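PDB 3PHS: cell wall surface anchor family protein from Streptococcus agalactiae, which forms the minor pilin GBS52 of the group B streptococcal pilus and mediates adhesion to lung epithelial cells through an IgG-like domain. Local coordinates for residues Ile132-Lys142 with Ser191-His201. Numbering follows the deposited sequence.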
loop_
_atom_site.group_PDB
_atom_site.type_symbol
_atom_site.label_atom_id
_atom_site.label_comp_id
_atom_site.label_asym_id
_atom_site.label_seq_id
_atom_site.Cartn_x
_atom_site.Cartn_y
_atom_site.Cartn_z
ATOM N N ILE A 132 6.919 -7.299 -0.215
ATOM C CA ILE A 132 7.494 -6.358 0.739
ATOM C C ILE A 132 6.619 -6.316 1.984
ATOM O O ILE A 132 5.386 -6.406 1.899
ATOM C CB ILE A 132 7.777 -4.935 0.157
ATOM C CG1 ILE A 132 6.497 -4.270 -0.343
ATOM C CG2 ILE A 132 8.887 -4.983 -0.938
ATOM C CD1 ILE A 132 6.619 -2.732 -0.483
ATOM N N TRP A 133 7.266 -6.193 3.136
ATOM C CA TRP A 133 6.565 -6.313 4.419
ATOM C C TRP A 133 7.208 -5.517 5.550
ATOM O O TRP A 133 6.539 -5.246 6.519
ATOM C CB TRP A 133 6.470 -7.793 4.838
ATOM C CG TRP A 133 7.809 -8.444 4.967
ATOM C CD1 TRP A 133 8.499 -9.101 3.985
ATOM C CD2 TRP A 133 8.635 -8.477 6.134
ATOM N NE1 TRP A 133 9.704 -9.554 4.479
ATOM C CE2 TRP A 133 9.810 -9.185 5.796
ATOM C CE3 TRP A 133 8.497 -7.978 7.439
ATOM C CZ2 TRP A 133 10.845 -9.411 6.721
ATOM C CZ3 TRP A 133 9.541 -8.206 8.358
ATOM C CH2 TRP A 133 10.683 -8.909 7.991
ATOM N N SER A 134 8.495 -5.175 5.428
ATOM C CA SER A 134 9.235 -4.493 6.516
ATOM C C SER A 134 8.656 -3.107 6.788
ATOM O O SER A 134 8.384 -2.338 5.851
ATOM C CB SER A 134 10.721 -4.378 6.140
ATOM O OG SER A 134 11.361 -5.643 6.275
ATOM N N THR A 135 8.494 -2.761 8.066
ATOM C CA THR A 135 7.791 -1.503 8.403
ATOM C C THR A 135 8.721 -0.398 8.898
ATOM O O THR A 135 9.835 -0.652 9.322
ATOM C CB THR A 135 6.666 -1.719 9.443
ATOM O OG1 THR A 135 7.223 -2.180 10.695
ATOM C CG2 THR A 135 5.613 -2.714 8.913
ATOM N N GLY A 136 8.246 0.837 8.822
ATOM C CA GLY A 136 8.878 1.940 9.540
ATOM C C GLY A 136 7.772 2.844 10.035
ATOM O O GLY A 136 6.604 2.500 9.951
ATOM N N GLU A 137 8.144 4.027 10.505
ATOM C CA GLU A 137 7.223 4.850 11.268
ATOM C C GLU A 137 7.158 6.275 10.719
ATOM O O GLU A 137 8.097 6.778 10.109
ATOM C CB GLU A 137 7.662 4.815 12.750
ATOM C CG GLU A 137 7.329 6.013 13.623
ATOM C CD GLU A 137 8.056 5.967 14.966
ATOM O OE1 GLU A 137 7.952 4.939 15.674
ATOM O OE2 GLU A 137 8.749 6.955 15.307
ATOM N N LEU A 138 6.010 6.902 10.942
ATOM C CA LEU A 138 5.802 8.300 10.606
ATOM C C LEU A 138 5.738 9.067 11.912
ATOM O O LEU A 138 5.066 8.631 12.844
ATOM C CB LEU A 138 4.464 8.454 9.889
ATOM C CG LEU A 138 3.869 9.852 9.734
ATOM C CD1 LEU A 138 4.815 10.706 8.868
ATOM C CD2 LEU A 138 2.478 9.740 9.100
ATOM N N ASP A 139 6.429 10.206 11.986
ATOM C CA ASP A 139 6.205 11.140 13.084
ATOM C C ASP A 139 5.882 12.528 12.526
ATOM O O ASP A 139 6.770 13.239 12.048
ATOM C CB ASP A 139 7.400 11.209 14.035
ATOM C CG ASP A 139 7.068 11.927 15.334
ATOM O OD1 ASP A 139 6.040 12.645 15.394
ATOM O OD2 ASP A 139 7.831 11.775 16.303
ATOM N N LEU A 140 4.606 12.878 12.589
ATOM C CA LEU A 140 4.118 14.159 12.117
ATOM C C LEU A 140 4.063 15.144 13.270
ATOM O O LEU A 140 3.483 14.851 14.317
ATOM C CB LEU A 140 2.735 14.014 11.489
ATOM C CG LEU A 140 1.915 15.270 11.140
ATOM C CD1 LEU A 140 2.665 16.176 10.162
ATOM C CD2 LEU A 140 0.543 14.872 10.579
ATOM N N LEU A 141 4.672 16.307 13.050
ATOM C CA LEU A 141 4.490 17.442 13.931
ATOM C C LEU A 141 3.651 18.475 13.181
ATOM O O LEU A 141 3.999 18.880 12.071
ATOM C CB LEU A 141 5.850 18.034 14.334
ATOM C CG LEU A 141 5.794 19.430 14.984
ATOM C CD1 LEU A 141 5.042 19.409 16.316
ATOM C CD2 LEU A 141 7.176 20.056 15.137
ATOM N N LYS A 142 2.553 18.884 13.800
ATOM C CA LYS A 142 1.692 19.905 13.247
ATOM C C LYS A 142 1.911 21.187 14.036
ATOM O O LYS A 142 1.800 21.175 15.260
ATOM C CB LYS A 142 0.232 19.502 13.371
ATOM C CG LYS A 142 -0.771 20.484 12.693
ATOM C CD LYS A 142 -0.568 20.546 11.158
ATOM C CE LYS A 142 -1.636 21.414 10.486
ATOM N NZ LYS A 142 -1.433 22.880 10.762
ATOM N N SER A 191 0.916 17.718 22.154
ATOM C CA SER A 191 2.242 18.135 21.702
ATOM C C SER A 191 2.338 18.376 20.183
ATOM O O SER A 191 3.422 18.615 19.658
ATOM C CB SER A 191 3.277 17.087 22.116
ATOM O OG SER A 191 3.057 15.868 21.403
ATOM N N GLY A 192 1.210 18.281 19.484
ATOM C CA GLY A 192 1.144 18.511 18.040
ATOM C C GLY A 192 1.491 17.304 17.181
ATOM O O GLY A 192 1.589 17.425 15.961
ATOM N N HIS A 193 1.646 16.133 17.806
ATOM C CA HIS A 193 2.148 14.937 17.101
ATOM C C HIS A 193 1.079 13.894 16.748
ATOM O O HIS A 193 0.106 13.700 17.479
ATOM C CB HIS A 193 3.277 14.263 17.903
ATOM C CG HIS A 193 4.573 15.014 17.881
ATOM N ND1 HIS A 193 5.612 14.683 17.040
ATOM C CD2 HIS A 193 4.995 16.084 18.594
ATOM C CE1 HIS A 193 6.620 15.519 17.229
ATOM N NE2 HIS A 193 6.274 16.374 18.176
ATOM N N ILE A 194 1.271 13.269 15.587
ATOM C CA ILE A 194 0.644 12.004 15.223
ATOM C C ILE A 194 1.840 11.089 14.949
ATOM O O ILE A 194 2.670 11.395 14.084
ATOM C CB ILE A 194 -0.247 12.137 13.959
ATOM C CG1 ILE A 194 -1.494 12.964 14.275
ATOM C CG2 ILE A 194 -0.642 10.739 13.400
ATOM C CD1 ILE A 194 -2.324 13.335 13.063
ATOM N N ARG A 195 1.946 9.986 15.693
ATOM C CA ARG A 195 2.987 8.980 15.431
ATOM C C ARG A 195 2.332 7.661 15.053
ATOM O O ARG A 195 1.401 7.209 15.727
ATOM C CB ARG A 195 3.897 8.766 16.638
ATOM C CG ARG A 195 4.702 9.992 17.042
ATOM C CD ARG A 195 5.506 9.739 18.310
ATOM N NE ARG A 195 6.288 10.919 18.712
ATOM C CZ ARG A 195 5.827 11.905 19.481
ATOM N NH1 ARG A 195 4.577 11.871 19.939
ATOM N NH2 ARG A 195 6.619 12.927 19.796
ATOM N N ILE A 196 2.786 7.066 13.956
ATOM C CA ILE A 196 2.186 5.815 13.468
ATOM C C ILE A 196 3.348 4.878 13.130
ATOM O O ILE A 196 4.158 5.205 12.297
ATOM C CB ILE A 196 1.306 6.029 12.202
ATOM C CG1 ILE A 196 0.188 7.075 12.434
ATOM C CG2 ILE A 196 0.665 4.698 11.760
ATOM C CD1 ILE A 196 -0.453 7.596 11.130
ATOM N N SER A 197 3.434 3.724 13.785
ATOM C CA SER A 197 4.473 2.759 13.405
ATOM C C SER A 197 3.791 1.591 12.683
ATOM O O SER A 197 2.577 1.580 12.535
ATOM C CB SER A 197 5.272 2.298 14.619
ATOM O OG SER A 197 4.406 1.714 15.565
ATOM N N GLY A 198 4.580 0.636 12.210
ATOM C CA GLY A 198 4.024 -0.553 11.573
ATOM C C GLY A 198 3.485 -0.259 10.174
ATOM O O GLY A 198 2.564 -0.946 9.711
ATOM N N LEU A 199 4.028 0.769 9.514
ATOM C CA LEU A 199 3.677 1.054 8.114
ATOM C C LEU A 199 4.683 0.380 7.193
ATOM O O LEU A 199 5.885 0.613 7.292
ATOM C CB LEU A 199 3.644 2.564 7.820
ATOM C CG LEU A 199 2.518 3.331 8.551
ATOM C CD1 LEU A 199 2.829 4.819 8.628
ATOM C CD2 LEU A 199 1.157 3.089 7.914
ATOM N N ILE A 200 4.194 -0.442 6.268
ATOM C CA ILE A 200 5.118 -1.070 5.340
ATOM C C ILE A 200 5.783 0.028 4.529
ATOM O O ILE A 200 5.119 0.993 4.111
ATOM C CB ILE A 200 4.425 -2.102 4.424
ATOM C CG1 ILE A 200 3.804 -3.201 5.282
ATOM C CG2 ILE A 200 5.453 -2.672 3.402
ATOM C CD1 ILE A 200 2.940 -4.219 4.498
ATOM N N HIS A 201 7.087 -0.104 4.306
ATOM C CA HIS A 201 7.841 0.925 3.584
ATOM C C HIS A 201 7.265 1.206 2.186
ATOM O O HIS A 201 6.782 0.294 1.490
ATOM C CB HIS A 201 9.352 0.622 3.568
ATOM C CG HIS A 201 9.740 -0.584 2.763
ATOM N ND1 HIS A 201 10.100 -0.505 1.434
ATOM C CD2 HIS A 201 9.849 -1.891 3.103
ATOM C CE1 HIS A 201 10.398 -1.713 0.985
ATOM N NE2 HIS A 201 10.265 -2.571 1.980
HETATM O O HOH W 1 10.119 -5.818 2.941
HETATM O O HOH W 2 7.412 0.297 12.119
#
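D139 reaches across to two side chains of the neighbouring antiparallel strand, H193 and R195. Its CG stands anti to the backbone N (chi1 -167°), which brings the carboxylate alongside both. D139 OD1 takes the hydrogen bond from H193 ND1 at 2.7 Å. It meets the imidazole at its edge, in the ring plane, and ND1 comes to the syn side of the oxygen. D139 OD2 forms a salt bridge with R195 NE at 3.0 Å, bent and weak as a hydrogen bond.

R195 can be followed outward. R195 CB lies 4.0 Å from L138 O. R195 CG packs on the carboxylate, 3.4 Å from D139 OD1, and CD passes OD2. NE makes the salt bridge. The chain is extended from CG to NE, and NH2 ends over the centre of the H193 ring. On the opposite face of that ring, L141 CB makes a CH-pi contact.

Strands 135-146 and 193-200 belong to the prealbumin-like domain, a sandwich of two sheets. Backbone bonds pair L138 with I196 and L140 with I194. Between G136 and L138 the register slips by one residue, a beta bulge.

The other face of the pair is apolar and turns to the second sheet. L138 and I196 lie side by side there, as do L140 and I194, with L140 CD2 4.1 Å from I194 CD1. F158 packs on L140 and I194, and L206 on L138 and L140. K142 NZ is linked covalently to N238, an isopeptide bond. Just before strand 193-200 begins, G192 O accepts a hydrogen bond from K142 N at 2.8 Å.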